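Local coordinates for protein lactose Operon Repressor (Escherichia coli, PDB 1JYE) that binds operator DNA to repress transcription of the lactose operon, here as a dimeric, C-terminally truncated variant of increased thermostability and decreased operator affinity, at residues M230-L233 against V238-A241; R255-S260 against I268-Y273; E172-L177 against A241-N246. The protein carries 1 engineered substitution. All blocks are in the same frame, centred on the assembly; numbering follows the deposited sequence.

Contact 1 of 3, residues M230-L233 against V238-A241; sequences MQML and VPTA
The methyl end of M232 butts against the CG-CD side of the P239 ring, and their meeting is the tighter half of a small apolar contact. The methyl CE of M232 lies 3.5 Å from CD of P239 and 3.8 Å from CG of the same ring; the sulfur SD of M232 stands a little farther off, 4.1 Å from CD of P239. The side chain leaves helix 222-234 with CG anti to the backbone N (chi1 175°), runs on extended, and bends only at chi3 (74°), which turns the terminal methyl onto the proline. Beside this pair, L233 and V238 touch more lightly: CD2 of L233 is 4.3 Å from CG2 of V238, on a side of the contact where V238 is exposed. No hydrogen bond joins the two segments, and M232 and P239 are the buried members.

A second shell surrounds the pair. Both M232 and P239 also pack on A183 of strand 182-186, and P239 touches I213. T240, just beyond the proline, is bound through OG1 to ND1 of H179 and to the carbonyl of Q181, while its backbone pairs with Q181 and S269. The loop is thereby fixed to its neighbours as the chain enters the sheet. After helix 222-234 it comes back past the helix's last turn before entering strand 241-244. This is the helix-to-strand half of a beta-alpha-beta crossover (strand 214-217, helix 222-234, strand 241-244) in the parallel alpha/beta architecture of periplasmic-binding-protein-like domains.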
ATOM      1  N   MET A 230      -1.451  16.860 -16.435  1.00 17.87           N
ATOM      2  CA  MET A 230      -1.356  18.315 -16.488  1.00 20.27           C
ATOM      3  C   MET A 230      -0.585  18.737 -17.735  1.00 19.85           C
ATOM      4  O   MET A 230      -0.942  19.714 -18.391  1.00 21.38           O
ATOM      5  CB  MET A 230      -0.649  18.866 -15.246  1.00 22.59           C
ATOM      6  CG  MET A 230      -1.519  18.939 -14.003  1.00 25.58           C
ATOM      7  SD  MET A 230      -2.999  19.950 -14.238  1.00 30.18           S
ATOM      8  CE  MET A 230      -2.306  21.416 -14.942  1.00 28.41           C
ATOM      9  N   GLN A 231       0.471  17.997 -18.062  1.00 19.82           N
ATOM     10  CA  GLN A 231       1.280  18.320 -19.236  1.00 21.74           C
ATOM     11  C   GLN A 231       0.463  18.170 -20.511  1.00 21.37           C
ATOM     12  O   GLN A 231       0.579  18.978 -21.435  1.00 22.09           O
ATOM     13  CB  GLN A 231       2.519  17.423 -19.294  1.00 22.89           C
ATOM     14  CG  GLN A 231       3.493  17.667 -18.147  1.00 27.56           C
ATOM     15  CD  GLN A 231       4.749  16.821 -18.237  1.00 29.37           C
ATOM     16  OE1 GLN A 231       5.558  16.791 -17.309  1.00 33.59           O
ATOM     17  NE2 GLN A 231       4.922  16.132 -19.358  1.00 29.97           N
ATOM     18  N   MET A 232      -0.365  17.131 -20.552  1.00 19.73           N
ATOM     19  CA  MET A 232      -1.222  16.874 -21.703  1.00 20.68           C
ATOM     20  C   MET A 232      -2.231  18.007 -21.862  1.00 21.31           C
ATOM     21  O   MET A 232      -2.397  18.565 -22.950  1.00 20.73           O
ATOM     22  CB  MET A 232      -1.966  15.550 -21.516  1.00 19.89           C
ATOM     23  CG  MET A 232      -2.977  15.251 -22.611  1.00 20.28           C
ATOM     24  SD  MET A 232      -3.925  13.764 -22.265  1.00 20.28           S
ATOM     25  CE  MET A 232      -5.017  14.361 -20.962  1.00 21.60           C
ATOM     26  N   LEU A 233      -2.901  18.349 -20.766  1.00 21.04           N
ATOM     27  CA  LEU A 233      -3.894  19.414 -20.784  1.00 22.59           C
ATOM     28  C   LEU A 233      -3.275  20.770 -21.110  1.00 23.20           C
ATOM     29  O   LEU A 233      -3.856  21.556 -21.859  1.00 24.43           O
ATOM     30  CB  LEU A 233      -4.616  19.482 -19.435  1.00 21.93           C
ATOM     31  CG  LEU A 233      -5.419  18.232 -19.068  1.00 22.89           C
ATOM     32  CD1 LEU A 233      -5.989  18.387 -17.665  1.00 23.74           C
ATOM     33  CD2 LEU A 233      -6.539  18.017 -20.080  1.00 21.75           C
ATOM     34  N   VAL A 238      -7.143  17.823 -25.054  1.00 21.64           N
ATOM     35  CA  VAL A 238      -8.215  17.531 -24.112  1.00 22.04           C
ATOM     36  C   VAL A 238      -9.096  16.388 -24.595  1.00 21.46           C
ATOM     37  O   VAL A 238     -10.012  16.580 -25.397  1.00 22.35           O
ATOM     38  CB  VAL A 238      -9.105  18.779 -23.880  1.00 23.30           C
ATOM     39  CG1 VAL A 238     -10.098  18.517 -22.757  1.00 23.98           C
ATOM     40  CG2 VAL A 238      -8.236  19.981 -23.557  1.00 23.98           C
ATOM     41  N   PRO A 239      -8.826  15.170 -24.111  1.00 19.23           N
ATOM     42  CA  PRO A 239      -9.626  14.017 -24.520  1.00 18.31           C
ATOM     43  C   PRO A 239     -10.942  14.034 -23.755  1.00 18.26           C
ATOM     44  O   PRO A 239     -11.109  14.825 -22.828  1.00 19.22           O
ATOM     45  CB  PRO A 239      -8.747  12.842 -24.113  1.00 19.56           C
ATOM     46  CG  PRO A 239      -8.159  13.337 -22.814  1.00 19.39           C
ATOM     47  CD  PRO A 239      -7.768  14.771 -23.163  1.00 20.85           C
ATOM     48  N   THR A 240     -11.881  13.183 -24.149  1.00 17.29           N
ATOM     49  CA  THR A 240     -13.141  13.099 -23.430  1.00 17.06           C
ATOM     50  C   THR A 240     -13.025  11.936 -22.447  1.00 16.47           C
ATOM     51  O   THR A 240     -13.829  11.801 -21.531  1.00 16.34           O
ATOM     52  CB  THR A 240     -14.349  12.872 -24.372  1.00 17.74           C
ATOM     53  OG1 THR A 240     -14.149  11.688 -25.153  1.00 17.85           O
ATOM     54  CG2 THR A 240     -14.535  14.073 -25.293  1.00 17.69           C
ATOM     55  N   ALA A 241     -12.002  11.105 -22.635  1.00 17.17           N
ATOM     56  CA  ALA A 241     -11.787   9.964 -21.751  1.00 17.07           C
ATOM     57  C   ALA A 241     -10.321   9.552 -21.698  1.00 15.91           C
ATOM     58  O   ALA A 241      -9.566   9.753 -22.651  1.00 14.98           O
ATOM     59  CB  ALA A 241     -12.644   8.780 -22.199  1.00 17.56           C
TER

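Contact 2 of 3, residues R255-S260 against I268-Y273; sequences RAITES and ISVVGY
I257 lays its CD1 methyl over two side chains of the facing segment, and this one carbon makes the closest contacts between them. It lies 3.6 Å from CG2 of V270 and 3.7 Å from CG2 of I268; the CB of I268 follows at 4.0 Å from the same CD1. The I257 chain runs at a slant to I268, while it and V270 lie alongside each other, pointing oppositely. The isoleucine reaches so far because CG1 is anti to the carbonyl carbon (chi1 -67°) and CD1 continues in an extended chain (chi2 166°). I268 and V270 both project toward the helix while S269 between them turns away, the alternation expected of a strand; all three touching residues are buried.

Polar groups of 255-260 bond to one another along the helix. NE of R255 makes a nearly straight hydrogen bond to OE2 of E259, 3.0 Å long and part of a salt bridge one turn apart: the oxygen sits in the guanidinium plane, yet it is approached from above the carboxylate plane. At the helix end, OG of S260 bonds to the carbonyl O of A256 at 2.8 Å. R255, T258 and E259 also pack against S280, I283 and P285 of the second subunit, so helix 247-259 faces the sheet with I257 and the second subunit with these residues. On the strand side, V270 and I268 pack on V244 and M242 of the neighbouring strand. Strand 241-244, helix 247-259 and strand 269-271 together form a classical beta-alpha-beta unit, whose helix covers one face of the parallel sheet, with I257 among the residues that do so.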
ATOM      1  N   ARG A 255      -7.035  14.494 -10.217  1.00 15.53           N
ATOM      2  CA  ARG A 255      -6.699  15.754  -9.570  1.00 16.01           C
ATOM      3  C   ARG A 255      -6.331  16.793 -10.630  1.00 16.68           C
ATOM      4  O   ARG A 255      -6.746  17.947 -10.545  1.00 16.91           O
ATOM      5  CB  ARG A 255      -5.526  15.587  -8.599  1.00 15.67           C
ATOM      6  CG  ARG A 255      -5.104  16.915  -7.985  1.00 16.42           C
ATOM      7  CD  ARG A 255      -3.851  16.825  -7.131  1.00 16.60           C
ATOM      8  NE  ARG A 255      -3.271  18.160  -6.979  1.00 18.48           N
ATOM      9  CZ  ARG A 255      -1.973  18.409  -6.849  1.00 18.53           C
ATOM     10  NH1 ARG A 255      -1.095  17.417  -6.839  1.00 19.71           N
ATOM     11  NH2 ARG A 255      -1.548  19.665  -6.774  1.00 21.55           N
ATOM     12  N   ALA A 256      -5.560  16.379 -11.631  1.00 16.87           N
ATOM     13  CA  ALA A 256      -5.150  17.295 -12.695  1.00 17.01           C
ATOM     14  C   ALA A 256      -6.378  17.829 -13.425  1.00 18.01           C
ATOM     15  O   ALA A 256      -6.497  19.030 -13.673  1.00 19.16           O
ATOM     16  CB  ALA A 256      -4.224  16.578 -13.678  1.00 16.94           C
ATOM     17  N   ILE A 257      -7.287  16.926 -13.770  1.00 18.13           N
ATOM     18  CA  ILE A 257      -8.516  17.291 -14.465  1.00 17.83           C
ATOM     19  C   ILE A 257      -9.304  18.314 -13.651  1.00 19.84           C
ATOM     20  O   ILE A 257      -9.700  19.366 -14.158  1.00 18.80           O
ATOM     21  CB  ILE A 257      -9.396  16.041 -14.697  1.00 18.66           C
ATOM     22  CG1 ILE A 257      -8.701  15.099 -15.685  1.00 18.47           C
ATOM     23  CG2 ILE A 257     -10.771  16.447 -15.215  1.00 19.26           C
ATOM     24  CD1 ILE A 257      -9.298  13.705 -15.733  1.00 17.67           C
ATOM     25  N   THR A 258      -9.511  18.003 -12.378  1.00 18.63           N
ATOM     26  CA  THR A 258     -10.267  18.873 -11.487  1.00 20.29           C
ATOM     27  C   THR A 258      -9.636  20.251 -11.299  1.00 21.10           C
ATOM     28  O   THR A 258     -10.329  21.266 -11.366  1.00 22.69           O
ATOM     29  CB  THR A 258     -10.445  18.209 -10.109  1.00 20.16           C
ATOM     30  OG1 THR A 258     -11.058  16.925 -10.277  1.00 20.93           O
ATOM     31  CG2 THR A 258     -11.329  19.067  -9.213  1.00 21.66           C
ATOM     32  N   GLU A 259      -8.329  20.294 -11.070  1.00 22.03           N
ATOM     33  CA  GLU A 259      -7.656  21.570 -10.865  1.00 23.79           C
ATOM     34  C   GLU A 259      -7.580  22.387 -12.149  1.00 25.67           C
ATOM     35  O   GLU A 259      -7.318  23.591 -12.110  1.00 26.58           O
ATOM     36  CB  GLU A 259      -6.258  21.351 -10.277  1.00 25.16           C
ATOM     37  CG  GLU A 259      -6.279  20.543  -8.980  1.00 24.38           C
ATOM     38  CD  GLU A 259      -5.008  20.669  -8.159  1.00 25.22           C
ATOM     39  OE1 GLU A 259      -3.926  20.891  -8.742  1.00 22.50           O
ATOM     40  OE2 GLU A 259      -5.092  20.526  -6.919  1.00 24.68           O
ATOM     41  N   SER A 260      -7.820  21.733 -13.283  1.00 24.24           N
ATOM     42  CA  SER A 260      -7.795  22.415 -14.573  1.00 25.76           C
ATOM     43  C   SER A 260      -9.163  23.028 -14.862  1.00 26.34           C
ATOM     44  O   SER A 260      -9.390  23.593 -15.934  1.00 27.63           O
ATOM     45  CB  SER A 260      -7.422  21.436 -15.690  1.00 24.70           C
ATOM     46  OG  SER A 260      -6.076  21.011 -15.565  1.00 25.24           O
ATOM     47  N   ILE A 268     -14.252  14.805 -18.547  1.00 20.11           N
ATOM     48  CA  ILE A 268     -13.253  13.819 -18.935  1.00 18.18           C
ATOM     49  C   ILE A 268     -13.435  12.556 -18.107  1.00 19.25           C
ATOM     50  O   ILE A 268     -13.254  12.572 -16.887  1.00 18.31           O
ATOM     51  CB  ILE A 268     -11.816  14.339 -18.730  1.00 17.56           C
ATOM     52  CG1 ILE A 268     -11.583  15.587 -19.588  1.00 16.74           C
ATOM     53  CG2 ILE A 268     -10.813  13.247 -19.106  1.00 17.44           C
ATOM     54  CD1 ILE A 268     -10.174  16.134 -19.510  1.00 18.99           C
ATOM     55  N   SER A 269     -13.814  11.469 -18.771  1.00 16.34           N
ATOM     56  CA  SER A 269     -14.010  10.195 -18.091  1.00 16.48           C
ATOM     57  C   SER A 269     -12.660   9.551 -17.821  1.00 16.45           C
ATOM     58  O   SER A 269     -11.697   9.759 -18.563  1.00 15.43           O
ATOM     59  CB  SER A 269     -14.872   9.255 -18.938  1.00 17.60           C
ATOM     60  OG  SER A 269     -16.220   9.687 -18.969  1.00 18.52           O
ATOM     61  N   VAL A 270     -12.594   8.762 -16.756  1.00 15.16           N
ATOM     62  CA  VAL A 270     -11.350   8.109 -16.385  1.00 15.26           C
ATOM     63  C   VAL A 270     -11.578   6.668 -15.970  1.00 15.82           C
ATOM     64  O   VAL A 270     -12.510   6.366 -15.222  1.00 16.11           O
ATOM     65  CB  VAL A 270     -10.668   8.853 -15.199  1.00 15.82           C
ATOM     66  CG1 VAL A 270      -9.388   8.143 -14.799  1.00 14.63           C
ATOM     67  CG2 VAL A 270     -10.379  10.296 -15.585  1.00 16.77           C
ATOM     68  N   VAL A 271     -10.731   5.775 -16.477  1.00 13.50           N
ATOM     69  CA  VAL A 271     -10.802   4.367 -16.114  1.00 13.44           C
ATOM     70  C   VAL A 271      -9.444   4.007 -15.521  1.00 14.83           C
ATOM     71  O   VAL A 271      -8.405   4.265 -16.130  1.00 14.96           O
ATOM     72  CB  VAL A 271     -11.069   3.462 -17.338  1.00 14.57           C
ATOM     73  CG1 VAL A 271     -11.123   2.009 -16.902  1.00 13.65           C
ATOM     74  CG2 VAL A 271     -12.373   3.860 -18.002  1.00 15.86           C
ATOM     75  N   GLY A 272      -9.455   3.439 -14.320  1.00 14.33           N
ATOM     76  CA  GLY A 272      -8.210   3.052 -13.683  1.00 14.21           C
ATOM     77  C   GLY A 272      -7.920   1.578 -13.887  1.00 14.49           C
ATOM     78  O   GLY A 272      -8.446   0.954 -14.812  1.00 14.08           O
ATOM     79  N   TYR A 273      -7.078   1.011 -13.026  1.00 12.42           N
ATOM     80  CA  TYR A 273      -6.734  -0.402 -13.134  1.00 13.26           C
ATOM     81  C   TYR A 273      -6.208  -0.897 -11.787  1.00 15.19           C
ATOM     82  O   TYR A 273      -5.292  -0.296 -11.228  1.00 15.52           O
ATOM     83  CB  TYR A 273      -5.664  -0.591 -14.223  1.00 14.06           C
ATOM     84  CG  TYR A 273      -5.733  -1.903 -14.986  1.00 14.94           C
ATOM     85  CD1 TYR A 273      -5.413  -3.117 -14.373  1.00 14.25           C
ATOM     86  CD2 TYR A 273      -6.103  -1.924 -16.333  1.00 16.29           C
ATOM     87  CE1 TYR A 273      -5.455  -4.320 -15.089  1.00 15.38           C
ATOM     88  CE2 TYR A 273      -6.147  -3.116 -17.051  1.00 15.69           C
ATOM     89  CZ  TYR A 273      -5.822  -4.307 -16.429  1.00 15.56           C
ATOM     90  OH  TYR A 273      -5.849  -5.480 -17.157  1.00 17.50           O
TER

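Contact 3 of 3, residues E172-L177 against A241-N246; sequences EHLVAL and AMLVAN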
ATOM      1  N   GLU A 172     -13.696  -1.126 -24.469  1.00 16.29           N
ATOM      2  CA  GLU A 172     -15.088  -1.330 -24.855  1.00 17.43           C
ATOM      3  C   GLU A 172     -16.070  -0.529 -24.012  1.00 16.98           C
ATOM      4  O   GLU A 172     -17.112  -0.099 -24.508  1.00 17.04           O
ATOM      5  CB  GLU A 172     -15.430  -2.824 -24.831  1.00 17.52           C
ATOM      6  CG  GLU A 172     -14.746  -3.573 -25.973  1.00 18.80           C
ATOM      7  CD  GLU A 172     -15.147  -5.028 -26.090  1.00 20.92           C
ATOM      8  OE1 GLU A 172     -14.739  -5.658 -27.088  1.00 20.94           O
ATOM      9  OE2 GLU A 172     -15.856  -5.546 -25.202  1.00 20.23           O
ATOM     10  N   HIS A 173     -15.734  -0.314 -22.744  1.00 16.21           N
ATOM     11  CA  HIS A 173     -16.595   0.464 -21.860  1.00 15.48           C
ATOM     12  C   HIS A 173     -16.685   1.903 -22.374  1.00 15.52           C
ATOM     13  O   HIS A 173     -17.778   2.459 -22.506  1.00 16.39           O
ATOM     14  CB  HIS A 173     -16.031   0.445 -20.433  1.00 15.31           C
ATOM     15  CG  HIS A 173     -16.832   1.246 -19.452  1.00 18.20           C
ATOM     16  ND1 HIS A 173     -18.175   1.027 -19.234  1.00 18.71           N
ATOM     17  CD2 HIS A 173     -16.474   2.252 -18.619  1.00 19.27           C
ATOM     18  CE1 HIS A 173     -18.610   1.864 -18.307  1.00 20.07           C
ATOM     19  NE2 HIS A 173     -17.597   2.618 -17.918  1.00 19.63           N
ATOM     20  N   LEU A 174     -15.533   2.499 -22.673  1.00 15.07           N
ATOM     21  CA  LEU A 174     -15.479   3.869 -23.172  1.00 15.89           C
ATOM     22  C   LEU A 174     -16.115   3.989 -24.553  1.00 17.34           C
ATOM     23  O   LEU A 174     -16.835   4.949 -24.831  1.00 16.70           O
ATOM     24  CB  LEU A 174     -14.029   4.359 -23.222  1.00 15.84           C
ATOM     25  CG  LEU A 174     -13.371   4.501 -21.843  1.00 14.24           C
ATOM     26  CD1 LEU A 174     -11.930   4.939 -21.993  1.00 14.39           C
ATOM     27  CD2 LEU A 174     -14.156   5.516 -21.011  1.00 14.66           C
ATOM     28  N   VAL A 175     -15.852   3.013 -25.416  1.00 17.37           N
ATOM     29  CA  VAL A 175     -16.422   3.036 -26.763  1.00 18.51           C
ATOM     30  C   VAL A 175     -17.946   2.941 -26.703  1.00 19.69           C
ATOM     31  O   VAL A 175     -18.651   3.672 -27.411  1.00 19.17           O
ATOM     32  CB  VAL A 175     -15.871   1.877 -27.621  1.00 18.43           C
ATOM     33  CG1 VAL A 175     -16.619   1.803 -28.954  1.00 20.26           C
ATOM     34  CG2 VAL A 175     -14.386   2.092 -27.875  1.00 18.07           C
ATOM     35  N   ALA A 176     -18.444   2.050 -25.850  1.00 19.05           N
ATOM     36  CA  ALA A 176     -19.879   1.850 -25.693  1.00 20.70           C
ATOM     37  C   ALA A 176     -20.566   3.118 -25.196  1.00 21.14           C
ATOM     38  O   ALA A 176     -21.729   3.363 -25.516  1.00 20.78           O
ATOM     39  CB  ALA A 176     -20.146   0.698 -24.733  1.00 20.86           C
ATOM     40  N   LEU A 177     -19.848   3.916 -24.408  1.00 19.82           N
ATOM     41  CA  LEU A 177     -20.394   5.162 -23.885  1.00 20.33           C
ATOM     42  C   LEU A 177     -20.387   6.263 -24.943  1.00 20.76           C
ATOM     43  O   LEU A 177     -21.006   7.311 -24.756  1.00 21.75           O
ATOM     44  CB  LEU A 177     -19.604   5.621 -22.655  1.00 21.21           C
ATOM     45  CG  LEU A 177     -19.851   4.832 -21.365  1.00 20.98           C
ATOM     46  CD1 LEU A 177     -18.856   5.269 -20.300  1.00 20.76           C
ATOM     47  CD2 LEU A 177     -21.285   5.053 -20.891  1.00 22.42           C
ATOM     48  N   ALA A 241     -12.002  11.105 -22.635  1.00 17.17           N
ATOM     49  CA  ALA A 241     -11.787   9.964 -21.751  1.00 17.07           C
ATOM     50  C   ALA A 241     -10.321   9.552 -21.698  1.00 15.91           C
ATOM     51  O   ALA A 241      -9.566   9.753 -22.651  1.00 14.98           O
ATOM     52  CB  ALA A 241     -12.644   8.780 -22.199  1.00 17.56           C
ATOM     53  N   MET A 242      -9.929   8.970 -20.569  1.00 14.94           N
ATOM     54  CA  MET A 242      -8.561   8.515 -20.372  1.00 15.16           C
ATOM     55  C   MET A 242      -8.524   7.098 -19.817  1.00 14.80           C
ATOM     56  O   MET A 242      -9.296   6.755 -18.923  1.00 15.64           O
ATOM     57  CB  MET A 242      -7.826   9.427 -19.379  1.00 15.67           C
ATOM     58  CG  MET A 242      -7.610  10.861 -19.826  1.00 17.92           C
ATOM     59  SD  MET A 242      -6.756  11.805 -18.534  1.00 18.83           S
ATOM     60  CE  MET A 242      -5.089  11.200 -18.698  1.00 18.92           C
ATOM     61  N   LEU A 243      -7.638   6.274 -20.369  1.00 12.63           N
ATOM     62  CA  LEU A 243      -7.429   4.919 -19.871  1.00 12.76           C
ATOM     63  C   LEU A 243      -6.116   5.061 -19.104  1.00 13.10           C
ATOM     64  O   LEU A 243      -5.096   5.436 -19.681  1.00 12.93           O
ATOM     65  CB  LEU A 243      -7.272   3.930 -21.033  1.00 13.08           C
ATOM     66  CG  LEU A 243      -8.591   3.540 -21.700  1.00 14.55           C
ATOM     67  CD1 LEU A 243      -8.323   2.933 -23.076  1.00 15.13           C
ATOM     68  CD2 LEU A 243      -9.345   2.564 -20.807  1.00 14.95           C
ATOM     69  N   VAL A 244      -6.144   4.791 -17.800  1.00 12.51           N
ATOM     70  CA  VAL A 244      -4.950   4.932 -16.966  1.00 13.74           C
ATOM     71  C   VAL A 244      -4.481   3.572 -16.442  1.00 12.43           C
ATOM     72  O   VAL A 244      -5.293   2.736 -16.048  1.00 12.68           O
ATOM     73  CB  VAL A 244      -5.236   5.906 -15.799  1.00 13.34           C
ATOM     74  CG1 VAL A 244      -3.966   6.168 -15.010  1.00 14.64           C
ATOM     75  CG2 VAL A 244      -5.795   7.212 -16.358  1.00 17.01           C
ATOM     76  N   ALA A 245      -3.162   3.373 -16.432  1.00 13.04           N
ATOM     77  CA  ALA A 245      -2.553   2.100 -16.058  1.00 12.38           C
ATOM     78  C   ALA A 245      -2.788   1.553 -14.653  1.00 12.29           C
ATOM     79  O   ALA A 245      -2.626   0.357 -14.429  1.00 12.99           O
ATOM     80  CB  ALA A 245      -1.054   2.135 -16.369  1.00 15.40           C
ATOM     81  N   ASN A 246      -3.121   2.414 -13.700  1.00 12.69           N
ATOM     82  CA  ASN A 246      -3.449   1.918 -12.367  1.00 12.16           C
ATOM     83  C   ASN A 246      -4.258   2.960 -11.626  1.00 12.14           C
ATOM     84  O   ASN A 246      -4.369   4.101 -12.072  1.00 12.71           O
ATOM     85  CB  ASN A 246      -2.194   1.439 -11.595  1.00 12.76           C
ATOM     86  CG  ASN A 246      -1.387   2.564 -10.967  1.00 11.82           C
ATOM     87  OD1 ASN A 246      -1.517   3.727 -11.325  1.00 16.14           O
ATOM     88  ND2 ASN A 246      -0.514   2.195 -10.025  1.00 14.67           N
TER
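L174 fits against A241 and L243 where helix 163-177 packs on the parallel sheet of a periplasmic-binding-protein-like alpha/beta domain. The axes of helix 172-177 and strand 241-244 run nearly antiparallel (172°) at a closest approach of 9.9 Å, a spacing bridged from the helix side by one leucine. With CG of L174 beside the backbone N (chi1 -66°), its CD2 closely meets only A241, 3.8 Å from CB, while its CD1 reaches both A241, 3.9 Å from CB, and L243, 3.7 Å from CD2; the two leucine side chains lie alongside each other, pointing oppositely. M242, between A241 and L243, points away to the opposite face of the sheet, where it packs on T229 and M232.

The tight part is buried and made of apolar side chains; L174 also touches V271 of the adjacent strand. By contrast, the outer side of the helix holds A176, which is exposed, and the partly exposed E172, whose OE2 is salt-bridged to R168. N246, beyond the strand, takes no part in this packing and is the N-cap of the next helix, its OD1 bonded to the backbone N of M249. Within the leucine-leucine contact, CD1 of L174 comes to 3.6 Å from CG of L243.

How the contacts relate
All three contacts lie around one parallel sheet of the same domain, but differ in depth. Contacts 2 and 3 are buried and approach neighbouring strands from opposite faces: helix 247-259 covers one, helix 163-177 the other. Contact 1 is only partly buried, at the N-terminal end of strand 241-244, and shares A241 with contact 3. In each, the two segments meet through apolar side chains; polar bonds run within the helix of contact 2 and between backbones, probably from M242 N to S269 O, V244 N to V271 O and, joining contacts 1 and 2, S269 N to T240 O. Contact 1 meets contact 3 through the methyls of M232 and M242. Only contact 2 reaches the second subunit.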